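Local atomic coordinates of tail spike protein gp49 (Pseudomonas phage LKA1, PDB entry 4RU4), a protein that forms the trimeric tailspike of the phage and probably cleaves the O-specific polysaccharide of its Pseudomonas host as a lyase. Residues A27-P30 against L31-Y35; A48-L51 against S52-I55; I150-T154 against D155-S159; V411-T414 against N415-Q418; S433-T436 against S437-L440. All coordinates share one frame; numbering follows the deposited sequence. Where two conformers were deposited one is given.

Contact 1: residues A27-P30 against L31-Y35. With EDO (1,2-ethanediol), chain C.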
loop_
_atom_site.group_PDB
_atom_site.type_symbol
_atom_site.label_atom_id
_atom_site.label_comp_id
_atom_site.label_asym_id
_atom_site.label_seq_id
_atom_site.Cartn_x
_atom_site.Cartn_y
_atom_site.Cartn_z
ATOM N N ALA B 27 27.315 -16.244 -33.347
ATOM C CA ALA B 27 28.079 -15.692 -34.465
ATOM C C ALA B 27 27.127 -15.409 -35.618
ATOM O O ALA B 27 26.018 -15.965 -35.663
ATOM C CB ALA B 27 29.167 -16.663 -34.916
ATOM N N SER B 28 27.561 -14.547 -36.535
ATOM C CA SER B 28 26.799 -14.258 -37.748
ATOM C C SER B 28 26.770 -15.439 -38.726
ATOM O O SER B 28 27.756 -16.142 -38.909
ATOM C CB SER B 28 27.358 -13.028 -38.466
ATOM O OG SER B 28 27.019 -11.863 -37.752
ATOM N N HIS B 29 25.618 -15.638 -39.353
ATOM C CA HIS B 29 25.476 -16.646 -40.392
ATOM C C HIS B 29 24.518 -16.070 -41.417
ATOM O O HIS B 29 23.305 -16.248 -41.310
ATOM C CB HIS B 29 24.919 -17.953 -39.815
ATOM C CG HIS B 29 25.742 -18.508 -38.696
ATOM N ND1 HIS B 29 26.969 -19.098 -38.905
ATOM C CD2 HIS B 29 25.548 -18.515 -37.355
ATOM C CE1 HIS B 29 27.481 -19.475 -37.745
ATOM N NE2 HIS B 29 26.634 -19.140 -36.788
ATOM N N PRO B 30 25.053 -15.325 -42.390
ATOM C CA PRO B 30 24.168 -14.814 -43.441
ATOM C C PRO B 30 23.593 -15.984 -44.261
ATOM O O PRO B 30 24.171 -17.078 -44.304
ATOM C CB PRO B 30 25.101 -13.936 -44.289
ATOM C CG PRO B 30 26.488 -14.500 -44.032
ATOM C CD PRO B 30 26.464 -14.948 -42.594
ATOM N N LEU B 31 22.447 -15.755 -44.886
ATOM C CA LEU B 31 21.796 -16.746 -45.730
ATOM C C LEU B 31 22.740 -17.254 -46.825
ATOM O O LEU B 31 22.636 -18.397 -47.245
ATOM C CB LEU B 31 20.531 -16.159 -46.368
ATOM C CG LEU B 31 19.332 -15.983 -45.442
ATOM C CD1 LEU B 31 18.293 -15.100 -46.123
ATOM C CD2 LEU B 31 18.721 -17.328 -45.057
ATOM N N SER B 32 23.672 -16.404 -47.251
ATOM C CA SER B 32 24.654 -16.793 -48.268
ATOM C C SER B 32 25.502 -18.013 -47.855
ATOM O O SER B 32 25.995 -18.737 -48.703
ATOM C CB SER B 32 25.537 -15.603 -48.639
ATOM O OG SER B 32 26.144 -15.059 -47.485
ATOM N N GLU B 33 25.639 -18.263 -46.560
ATOM C CA GLU B 33 26.286 -19.498 -46.110
ATOM C C GLU B 33 25.553 -20.755 -46.567
ATOM O O GLU B 33 26.154 -21.816 -46.681
ATOM C CB GLU B 33 26.445 -19.529 -44.587
ATOM C CG GLU B 33 27.527 -18.598 -44.077
ATOM C CD GLU B 33 27.737 -18.686 -42.559
ATOM O OE1 GLU B 33 27.062 -19.511 -41.896
ATOM O OE2 GLU B 33 28.591 -17.920 -42.046
ATOM N N ARG B 34 24.257 -20.640 -46.832
ATOM C CA ARG B 34 23.459 -21.817 -47.154
ATOM C C ARG B 34 22.870 -21.816 -48.541
ATOM O O ARG B 34 22.612 -22.880 -49.094
ATOM C CB ARG B 34 22.293 -21.951 -46.174
ATOM C CG ARG B 34 22.527 -22.960 -45.133
ATOM C CD ARG B 34 21.408 -22.984 -44.129
ATOM N NE ARG B 34 22.004 -23.226 -42.834
ATOM C CZ ARG B 34 21.345 -23.257 -41.685
ATOM N NH1 ARG B 34 20.031 -23.074 -41.654
ATOM N NH2 ARG B 34 22.016 -23.488 -40.570
ATOM N N TYR B 35 22.578 -20.632 -49.072
ATOM C CA TYR B 35 21.888 -20.549 -50.351
ATOM C C TYR B 35 22.737 -19.768 -51.320
ATOM O O TYR B 35 23.246 -18.698 -50.991
ATOM C CB TYR B 35 20.499 -19.892 -50.181
ATOM C CG TYR B 35 19.714 -20.632 -49.149
ATOM C CD1 TYR B 35 19.144 -21.861 -49.455
ATOM C CD2 TYR B 35 19.625 -20.159 -47.850
ATOM C CE1 TYR B 35 18.463 -22.590 -48.498
ATOM C CE2 TYR B 35 18.949 -20.871 -46.883
ATOM C CZ TYR B 35 18.375 -22.086 -47.217
ATOM O OH TYR B 35 17.702 -22.800 -46.270
HETATM C C1 EDO C . 25.711 -22.446 -42.349
HETATM O O1 EDO C . 24.902 -23.543 -42.793
HETATM C C2 EDO C . 25.349 -22.044 -40.924
HETATM O O2 EDO C . 25.907 -22.972 -39.985
#

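Contact 2: residues A48-L51 against S52-I55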
loop_
_atom_site.group_PDB
_atom_site.type_symbol
_atom_site.label_atom_id
_atom_site.label_comp_id
_atom_site.label_asym_id
_atom_site.label_seq_id
_atom_site.Cartn_x
_atom_site.Cartn_y
_atom_site.Cartn_z
ATOM N N ALA B 48 12.592 -13.222 -46.631
ATOM C CA ALA B 48 13.985 -12.793 -46.650
ATOM C C ALA B 48 14.155 -11.696 -47.706
ATOM O O ALA B 48 13.586 -11.782 -48.798
ATOM C CB ALA B 48 14.890 -13.977 -46.990
ATOM N N VAL B 49 14.957 -10.684 -47.395
ATOM C CA VAL B 49 15.157 -9.562 -48.310
ATOM C C VAL B 49 16.440 -9.713 -49.148
ATOM O O VAL B 49 16.469 -9.370 -50.348
ATOM C CB VAL B 49 15.132 -8.233 -47.529
ATOM C CG1 VAL B 49 15.385 -7.007 -48.448
ATOM C CG2 VAL B 49 13.798 -8.096 -46.786
ATOM N N ALA B 50 17.483 -10.270 -48.536
ATOM C CA ALA B 50 18.785 -10.382 -49.183
ATOM C C ALA B 50 19.601 -11.532 -48.607
ATOM O O ALA B 50 19.457 -11.893 -47.427
ATOM C CB ALA B 50 19.565 -9.056 -49.027
ATOM N N LEU B 51 20.480 -12.099 -49.433
ATOM C CA LEU B 51 21.354 -13.177 -48.970
ATOM C C LEU B 51 22.219 -12.772 -47.777
ATOM O O LEU B 51 22.740 -13.621 -47.071
ATOM C CB LEU B 51 22.227 -13.680 -50.113
ATOM C CG LEU B 51 21.480 -14.517 -51.159
ATOM C CD1 LEU B 51 22.412 -14.919 -52.345
ATOM C CD2 LEU B 51 20.888 -15.731 -50.481
ATOM N N SER B 52 22.351 -11.474 -47.534
ATOM C CA SER B 52 23.151 -11.031 -46.394
ATOM C C SER B 52 22.343 -11.002 -45.081
ATOM O O SER B 52 22.916 -10.759 -44.015
ATOM C CB SER B 52 23.741 -9.657 -46.693
ATOM O OG SER B 52 22.705 -8.784 -47.091
ATOM N N ASP B 53 21.028 -11.234 -45.155
ATOM C CA ASP B 53 20.197 -11.359 -43.934
ATOM C C ASP B 53 20.690 -12.522 -43.068
ATOM O O ASP B 53 21.147 -13.542 -43.584
ATOM C CB ASP B 53 18.727 -11.651 -44.272
ATOM C CG ASP B 53 17.999 -10.449 -44.849
ATOM O OD1 ASP B 53 18.492 -9.311 -44.690
ATOM O OD2 ASP B 53 16.937 -10.661 -45.467
ATOM N N GLU B 54 20.534 -12.397 -41.757
ATOM C CA GLU B 54 20.929 -13.455 -40.836
ATOM C C GLU B 54 19.987 -14.651 -40.900
ATOM O O GLU B 54 18.762 -14.497 -40.914
ATOM C CB GLU B 54 20.953 -12.910 -39.391
ATOM C CG GLU B 54 22.051 -11.865 -39.135
ATOM C CD GLU B 54 23.447 -12.473 -39.024
ATOM O OE1 GLU B 54 23.562 -13.710 -38.895
ATOM O OE2 GLU B 54 24.435 -11.706 -39.063
ATOM N N ILE B 55 20.557 -15.847 -40.928
ATOM C CA ILE B 55 19.764 -17.057 -40.803
ATOM C C ILE B 55 18.908 -17.051 -39.509
ATOM O O ILE B 55 17.743 -17.444 -39.543
ATOM C CB ILE B 55 20.681 -18.310 -40.888
ATOM C CG1 ILE B 55 21.164 -18.499 -42.341
ATOM C CG2 ILE B 55 19.962 -19.566 -40.350
ATOM C CD1 ILE B 55 22.418 -19.400 -42.507
#

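Contact 3: residues I150-T154 against D155-S159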
loop_
_atom_site.group_PDB
_atom_site.type_symbol
_atom_site.label_atom_id
_atom_site.label_comp_id
_atom_site.label_asym_id
_atom_site.label_seq_id
_atom_site.Cartn_x
_atom_site.Cartn_y
_atom_site.Cartn_z
ATOM N N ILE B 150 -12.990 5.683 -28.152
ATOM C CA ILE B 150 -13.568 6.942 -28.600
ATOM C C ILE B 150 -12.401 7.904 -28.769
ATOM O O ILE B 150 -11.591 8.046 -27.847
ATOM C CB ILE B 150 -14.516 7.483 -27.527
ATOM C CG1 ILE B 150 -15.634 6.455 -27.256
ATOM C CG2 ILE B 150 -15.043 8.889 -27.908
ATOM C CD1 ILE B 150 -16.559 6.818 -26.084
ATOM N N TYR B 151 -12.297 8.556 -29.932
ATOM C CA TYR B 151 -11.153 9.429 -30.216
ATOM C C TYR B 151 -11.583 10.771 -30.770
ATOM O O TYR B 151 -12.375 10.834 -31.708
ATOM C CB TYR B 151 -10.231 8.752 -31.229
ATOM C CG TYR B 151 -9.118 9.619 -31.780
ATOM C CD1 TYR B 151 -8.125 10.124 -30.939
ATOM C CD2 TYR B 151 -9.031 9.884 -33.149
ATOM C CE1 TYR B 151 -7.102 10.915 -31.433
ATOM C CE2 TYR B 151 -7.992 10.664 -33.665
ATOM C CZ TYR B 151 -7.035 11.169 -32.805
ATOM O OH TYR B 151 -6.014 11.937 -33.286
ATOM N N ASN B 152 -11.041 11.835 -30.197
ATOM C CA ASN B 152 -11.264 13.184 -30.708
ATOM C C ASN B 152 -10.014 13.672 -31.449
ATOM O O ASN B 152 -8.994 13.944 -30.822
ATOM C CB ASN B 152 -11.600 14.119 -29.550
ATOM C CG ASN B 152 -12.006 15.510 -30.028
ATOM O OD1 ASN B 152 -11.642 15.921 -31.126
ATOM N ND2 ASN B 152 -12.764 16.234 -29.203
ATOM N N PRO B 153 -10.083 13.790 -32.788
ATOM C CA PRO B 153 -8.888 14.195 -33.534
ATOM C C PRO B 153 -8.521 15.657 -33.315
ATOM O O PRO B 153 -7.467 16.063 -33.804
ATOM C CB PRO B 153 -9.292 14.010 -35.015
ATOM C CG PRO B 153 -10.635 13.341 -35.006
ATOM C CD PRO B 153 -11.254 13.593 -33.658
ATOM N N THR B 154 -9.353 16.443 -32.632
ATOM C CA THR B 154 -9.021 17.861 -32.448
ATOM C C THR B 154 -7.799 18.030 -31.549
ATOM O O THR B 154 -7.751 17.459 -30.456
ATOM C CB THR B 154 -10.195 18.627 -31.851
ATOM O OG1 THR B 154 -11.274 18.605 -32.784
ATOM C CG2 THR B 154 -9.816 20.079 -31.540
ATOM N N ASP B 155 -6.803 18.780 -32.018
ATOM C CA ASP B 155 -5.615 19.035 -31.209
ATOM C C ASP B 155 -5.956 19.568 -29.821
ATOM O O ASP B 155 -6.814 20.436 -29.672
ATOM C CB ASP B 155 -4.673 20.040 -31.876
ATOM C CG ASP B 155 -4.039 19.502 -33.149
ATOM O OD1 ASP B 155 -4.135 18.287 -33.414
ATOM O OD2 ASP B 155 -3.444 20.313 -33.885
ATOM N N SER B 156 -5.249 19.054 -28.817
ATOM C CA SER B 156 -5.387 19.516 -27.437
ATOM C C SER B 156 -6.790 19.373 -26.886
ATOM O O SER B 156 -7.162 20.068 -25.929
ATOM C CB SER B 156 -4.919 20.973 -27.282
ATOM O OG SER B 156 -3.508 21.033 -27.367
ATOM N N SER B 157 -7.557 18.450 -27.447
ATOM C CA SER B 157 -8.914 18.243 -26.962
ATOM C C SER B 157 -8.970 17.710 -25.499
ATOM O O SER B 157 -9.981 17.891 -24.821
ATOM C CB SER B 157 -9.752 17.414 -27.941
ATOM O OG SER B 157 -9.095 16.226 -28.372
ATOM N N PHE B 158 -7.895 17.097 -24.999
ATOM C CA PHE B 158 -7.852 16.784 -23.561
ATOM C C PHE B 158 -7.130 17.900 -22.738
ATOM O O PHE B 158 -7.618 18.362 -21.697
ATOM C CB PHE B 158 -7.162 15.430 -23.311
ATOM C CG PHE B 158 -6.937 15.118 -21.830
ATOM C CD1 PHE B 158 -7.984 14.672 -21.034
ATOM C CD2 PHE B 158 -5.685 15.277 -21.251
ATOM C CE1 PHE B 158 -7.783 14.388 -19.651
ATOM C CE2 PHE B 158 -5.476 15.011 -19.889
ATOM C CZ PHE B 158 -6.525 14.558 -19.098
ATOM N N SER B 159 -5.949 18.286 -23.193
ATOM C CA SER B 159 -5.159 19.332 -22.519
ATOM C C SER B 159 -4.491 20.294 -23.497
ATOM O O SER B 159 -3.952 19.877 -24.536
ATOM C CB SER B 159 -4.099 18.688 -21.615
ATOM O OG SER B 159 -3.187 19.659 -21.154
#

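Contact 4: residues V411-T414 against N415-Q418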
loop_
_atom_site.group_PDB
_atom_site.type_symbol
_atom_site.label_atom_id
_atom_site.label_comp_id
_atom_site.label_asym_id
_atom_site.label_seq_id
_atom_site.Cartn_x
_atom_site.Cartn_y
_atom_site.Cartn_z
ATOM N N VAL B 411 3.516 26.028 -15.146
ATOM C CA VAL B 411 2.808 24.807 -14.789
ATOM C C VAL B 411 1.336 25.064 -14.510
ATOM O O VAL B 411 0.464 24.254 -14.858
ATOM C CB VAL B 411 3.468 24.203 -13.510
ATOM C CG1 VAL B 411 2.658 23.011 -12.957
ATOM C CG2 VAL B 411 4.906 23.797 -13.808
ATOM N N LEU B 412 1.071 26.183 -13.846
ATOM C CA LEU B 412 -0.283 26.616 -13.519
ATOM C C LEU B 412 -0.585 27.819 -14.432
ATOM O O LEU B 412 -0.224 28.966 -14.137
ATOM C CB LEU B 412 -0.379 26.968 -12.022
ATOM C CG LEU B 412 -0.139 25.824 -11.002
ATOM C CD1 LEU B 412 -0.101 26.314 -9.507
ATOM C CD2 LEU B 412 -1.134 24.674 -11.167
ATOM N N THR B 413 -1.185 27.536 -15.589
ATOM C CA THR B 413 -1.256 28.534 -16.654
ATOM C C THR B 413 -2.671 28.590 -17.188
ATOM O O THR B 413 -3.564 27.959 -16.631
ATOM C CB THR B 413 -0.321 28.127 -17.816
ATOM O OG1 THR B 413 -0.837 26.940 -18.436
ATOM C CG2 THR B 413 1.106 27.840 -17.300
ATOM N N THR B 414 -2.869 29.275 -18.314
ATOM C CA THR B 414 -4.193 29.298 -18.925
ATOM C C THR B 414 -4.651 27.901 -19.368
ATOM O O THR B 414 -5.837 27.681 -19.653
ATOM C CB THR B 414 -4.270 30.278 -20.127
ATOM O OG1 THR B 414 -3.365 29.854 -21.151
ATOM C CG2 THR B 414 -3.906 31.696 -19.696
ATOM N N ASN B 415 -3.724 26.950 -19.417
ATOM C CA ASN B 415 -4.080 25.566 -19.757
ATOM C C ASN B 415 -4.518 24.727 -18.534
ATOM O O ASN B 415 -4.986 23.591 -18.670
ATOM C CB ASN B 415 -2.917 24.885 -20.504
ATOM C CG ASN B 415 -2.727 25.433 -21.907
ATOM O OD1 ASN B 415 -3.702 25.570 -22.654
ATOM N ND2 ASN B 415 -1.476 25.747 -22.278
ATOM N N THR B 416 -4.362 25.290 -17.343
ATOM C CA THR B 416 -4.865 24.661 -16.104
ATOM C C THR B 416 -6.306 25.093 -15.938
ATOM O O THR B 416 -6.577 26.216 -15.481
ATOM C CB THR B 416 -4.071 25.148 -14.883
ATOM O OG1 THR B 416 -2.667 24.898 -15.095
ATOM C CG2 THR B 416 -4.535 24.419 -13.600
ATOM N N THR B 417 -7.239 24.237 -16.348
ATOM C CA THR B 417 -8.617 24.698 -16.504
ATOM C C THR B 417 -9.562 24.180 -15.428
ATOM O O THR B 417 -10.727 24.551 -15.423
ATOM C CB THR B 417 -9.172 24.290 -17.889
ATOM O OG1 THR B 417 -9.127 22.866 -17.986
ATOM C CG2 THR B 417 -8.311 24.869 -18.997
ATOM N N GLN B 418 -9.077 23.325 -14.527
ATOM C CA GLN B 418 -9.905 22.767 -13.475
ATOM C C GLN B 418 -9.280 23.050 -12.096
ATOM O O GLN B 418 -8.063 23.156 -11.979
ATOM C CB GLN B 418 -10.099 21.263 -13.705
ATOM C CG GLN B 418 -10.788 20.922 -15.042
ATOM C CD GLN B 418 -10.832 19.405 -15.326
ATOM O OE1 GLN B 418 -10.840 18.589 -14.407
ATOM N NE2 GLN B 418 -10.857 19.038 -16.609
HETATM O O HOH W 1 0.619 26.443 -20.611
HETATM O O HOH W 2 -4.222 28.407 -23.314
#

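Contact 5: residues S433-T436 against S437-L440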
loop_
_atom_site.group_PDB
_atom_site.type_symbol
_atom_site.label_atom_id
_atom_site.label_comp_id
_atom_site.label_asym_id
_atom_site.label_seq_id
_atom_site.Cartn_x
_atom_site.Cartn_y
_atom_site.Cartn_z
ATOM N N SER B 433 20.113 19.347 4.262
ATOM C CA SER B 433 21.013 20.363 3.707
ATOM C C SER B 433 20.298 21.542 3.073
ATOM O O SER B 433 20.801 22.141 2.127
ATOM C CB SER B 433 22.008 19.740 2.713
ATOM O OG SER B 433 22.672 18.641 3.326
ATOM N N LEU B 434 19.133 21.894 3.608
ATOM C CA LEU B 434 18.433 23.100 3.149
ATOM C C LEU B 434 18.990 24.340 3.858
ATOM O O LEU B 434 19.761 24.217 4.822
ATOM C CB LEU B 434 16.920 22.986 3.417
ATOM C CG LEU B 434 16.171 21.772 2.853
ATOM C CD1 LEU B 434 14.670 21.880 3.224
ATOM C CD2 LEU B 434 16.364 21.629 1.317
ATOM N N SER B 435 18.604 25.531 3.390
ATOM C CA SER B 435 18.997 26.780 4.078
ATOM C C SER B 435 17.794 27.433 4.752
ATOM O O SER B 435 16.655 26.949 4.637
ATOM C CB SER B 435 19.631 27.782 3.113
ATOM O OG SER B 435 18.631 28.487 2.400
ATOM N N THR B 436 18.044 28.552 5.439
ATOM C CA THR B 436 16.966 29.301 6.054
ATOM C C THR B 436 16.125 30.019 5.019
ATOM O O THR B 436 15.171 30.696 5.380
ATOM C CB THR B 436 17.499 30.331 7.067
ATOM O OG1 THR B 436 18.437 31.181 6.409
ATOM C CG2 THR B 436 18.202 29.613 8.209
ATOM N N SER B 437 16.506 29.918 3.742
ATOM C CA SER B 437 15.673 30.457 2.647
ATOM C C SER B 437 14.837 29.369 1.928
ATOM O O SER B 437 13.967 29.678 1.127
ATOM C CB SER B 437 16.517 31.242 1.625
ATOM O OG SER B 437 17.181 32.353 2.222
ATOM N N SER B 438 15.072 28.106 2.241
ATOM C CA SER B 438 14.395 27.014 1.519
ATOM C C SER B 438 12.954 26.815 1.980
ATOM O O SER B 438 12.622 27.106 3.137
ATOM C CB SER B 438 15.174 25.703 1.667
ATOM O OG SER B 438 16.556 25.877 1.364
ATOM N N TYR B 439 12.116 26.289 1.082
ATOM C CA TYR B 439 10.715 26.013 1.377
ATOM C C TYR B 439 10.368 24.573 0.976
ATOM O O TYR B 439 10.903 24.032 0.005
ATOM C CB TYR B 439 9.773 27.006 0.665
ATOM C CG TYR B 439 10.340 27.535 -0.644
ATOM C CD1 TYR B 439 10.179 26.834 -1.828
ATOM C CD2 TYR B 439 11.043 28.740 -0.680
ATOM C CE1 TYR B 439 10.725 27.305 -3.026
ATOM C CE2 TYR B 439 11.582 29.227 -1.875
ATOM C CZ TYR B 439 11.415 28.501 -3.035
ATOM O OH TYR B 439 11.948 28.981 -4.202
ATOM N N LEU B 440 9.499 23.935 1.740
ATOM C CA LEU B 440 9.188 22.528 1.447
ATOM C C LEU B 440 8.342 22.412 0.193
ATOM O O LEU B 440 8.558 21.528 -0.639
ATOM C CB LEU B 440 8.506 21.863 2.628
ATOM C CG LEU B 440 9.375 21.885 3.892
ATOM C CD1 LEU B 440 8.648 21.178 5.006
ATOM C CD2 LEU B 440 10.715 21.184 3.598
HETATM O O HOH W 3 18.890 27.963 -0.050
HETATM O O HOH W 4 19.294 31.698 3.744
#

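Contact 1: residues A27-P30 against L31-Y35
His29 and Glu33 meet through a histidine-carboxylate hydrogen bond that reaches back four residues. The carboxylate lies at the ring edge: Glu33 OE1 sits 3.0 Å from His29 ND1, close to the imidazole plane, and receives the N-H on its syn lone pair. The two flat groups are turned strongly against each other, their planes 72° apart, and the N-H...O angle of 145° leaves the bond somewhat bent. Glu33 gets there because its chain runs extended beyond CG (chi2 -177°), passing across the Pro30 ring, with OE2 3.7 Å from Pro30 CD. The other ring nitrogen, NE2, is bonded to Asp25 OD1, so two carboxylates fix the rotation of the ring. On the main chain, Glu33 N donates to Pro30 O at 2.9 Å and closes the start of the 3-10 segment 31-33, while Ser32 OG rests against Pro30 CG at 3.5 Å. An ethanediol, probably from the crystallisation liquor, takes an almost straight bond from Arg34 NE to its O1 (2.9 Å), and Arg34 NH1 is hydrogen-bonded to Gly21 O. The turn leads into helix 38-44, where Tyr35 rests on Ala41 and Val44, and Leu31 packs on Ile55 of helix 55-65.

Contact 2: residues A48-L51 against S52-I55
Asp53 folds its carboxylate back onto the chain that precedes it and accepts two successive backbone N-H groups with one oxygen. Asp53 OD2 lies 2.8 Å from Val49 N, which meets it nearly end-on to the C-O bond, and 3.1 Å from Ala50 N, which comes from above the carboxylate plane at 65° out of it. The second approach is no less straight at the hydrogen, with an N-H...O angle of 160°. Placing CG beside its own backbone N (chi1 -72°) brings the carboxylate within reach of these donors. From Ala50 to Asp53 the chain makes a type I beta turn, closed by Asp53 N donating a hydrogen bond to Ala50 O at 2.8 Å. Ser52 OG touches Ala50 CB at 3.7 Å. The other carboxylate oxygen, Asp53 OD1, is taken up by a salt bridge to Arg81 NE and a hydrogen bond from Asn80 ND2, so this buried acid has partners on both oxygens, and the arginine would be expected to favour its charged form. Glu54 follows at the N-cap position of helix 55-65, its two carboxylate oxygens engaged by His29 N and Ser28 OG.

Contact 3: residues I150-T154 against D155-S159
Ser157 closes a type II beta turn, Thr154 to Ser157, that overlaps at Thr154 with an Asx turn begun by Asn152; together they carry the chain out of strand 147-151, in the Ig-like domain of the tailspike. The hydrogen bonds converge on one carbonyl. Thr154 O receives both the hydroxyl and the amide of Ser157: OG approaches in the carbonyl plane at 2.8 Å, whereas Ser157 N stands above that plane at 3.2 Å and makes a more bent bond. A chi1 of 49°, which sets OG between the serine's own N and carbonyl carbon, lets the hydroxyl reach the oxygen that its amide also uses. OG in turn accepts from Ala167 N. In the Asx turn, Asn152 OD1 takes Thr154 N at 2.8 Å, the donor tilted 32° from the amide plane, and farther along Ser156 OG is bonded to Arg162 O. A salt bridge joins Asp155 OD1 to Arg166 NH2. Van der Waals contact joins Asn152 to Ser157. Asn152, its CG anti to N (chi1 -173°), lays its amide group against Ser157, with ND2 3.5 Å from Ser157 CB and CG 3.4 Å from Ser157 OG.

Contact 4: residues V411-T414 against N415-Q418
Thr413 and Thr416 are the ends of a type I beta turn, closed by Thr416 N donating to Thr413 O at 2.9 Å. Side-chain oxygens add two further bonds to the turn. Thr416 OG1 accepts Thr413 N at 3.1 Å; the same hydroxyl is bonded to Ile377 O, which ties the turn to strand 372-377. Thr413 OG1 accepts Asn415 N at 3.0 Å, an ST turn in which chi1 of 67° tips the hydroxyl over the bend. Asn415 crosses Thr413 at a slant, CB lying 3.6 Å from Thr413 OG1, and both polar atoms of its amide bind water. One water accepts from Asn415 ND2 and also bonds to Thr413 OG1, at 2.7 Å; the other donates to Asn415 OD1 at 3.0 Å and is shared with Thr414 OG1. These two bridges would be expected to restrict rotation of the amide. Apolar contact is slight, with Leu412 CD2 4.2 Å from Thr416 CG2. The turn belongs to the loop between strands 403-405 and 420-425 of the pectate-lyase-like part of the chain; Val411 and Leu412 pack inward on Ile377, while Phe161, from a loop far back in the sequence, touches Thr413, Asn415 and Thr416.

Contact 5: residues S433-T436 against S437-L440
Next to the calcium site, in the loop that leads from strand 428-431 into strand 439-446, Ser435 and Ser438 close a type I beta turn. Its main-chain bond, Ser438 N to Ser435 O, is 3.1 Å long, with the donor well above the carbonyl plane. A serine side chain reinforces it from each end. Ser438 OG accepts a hydrogen bond from Ser435 N at 2.9 Å with an N-H...O angle of 162°; Ser435 OG, swung over the bend by a chi1 of 81°, accepts Ser437 N at 2.9 Å, which makes an ST turn. In this parallel beta-helix of pectate-lyase type the two strands belong to different faces, and the turn lies on the way between them. The strongest polar partner of Ser438 OG lies outside the turn: it is bonded to Asp394 OD1, and Asp394 is a calcium ligand together with Gly368, so Ser438 is a second-shell residue. One water accepts from Ser435 OG and gives a long, weak bond to Ser438 OG. Leu434 and Leu440 cross at about a right angle, CD1 of the former 4.0 Å from CD2 of the latter; both also touch Leu466.

How the contacts relate
From the N terminus the five contacts follow in series, none enclosing or crossing another, and each closes a short turn of its own. Contacts 1 and 2 flank helix 38-44 and touch: His29 O meets Ile55 N, tying the first loop to the start of helix 55-65. Contact 3 lies about 43 Å, centre to centre, from contact 2, in the Ig-like region. Contact 4, on the pectate-lyase-like part, comes back within about 5 Å of contact 3 between nearest atoms, and Phe161, just beyond contact 3, touches it. Contact 5 lies farther on in the same lyase-like range, beside the calcium site, about 27 Å from contact 4 between centres.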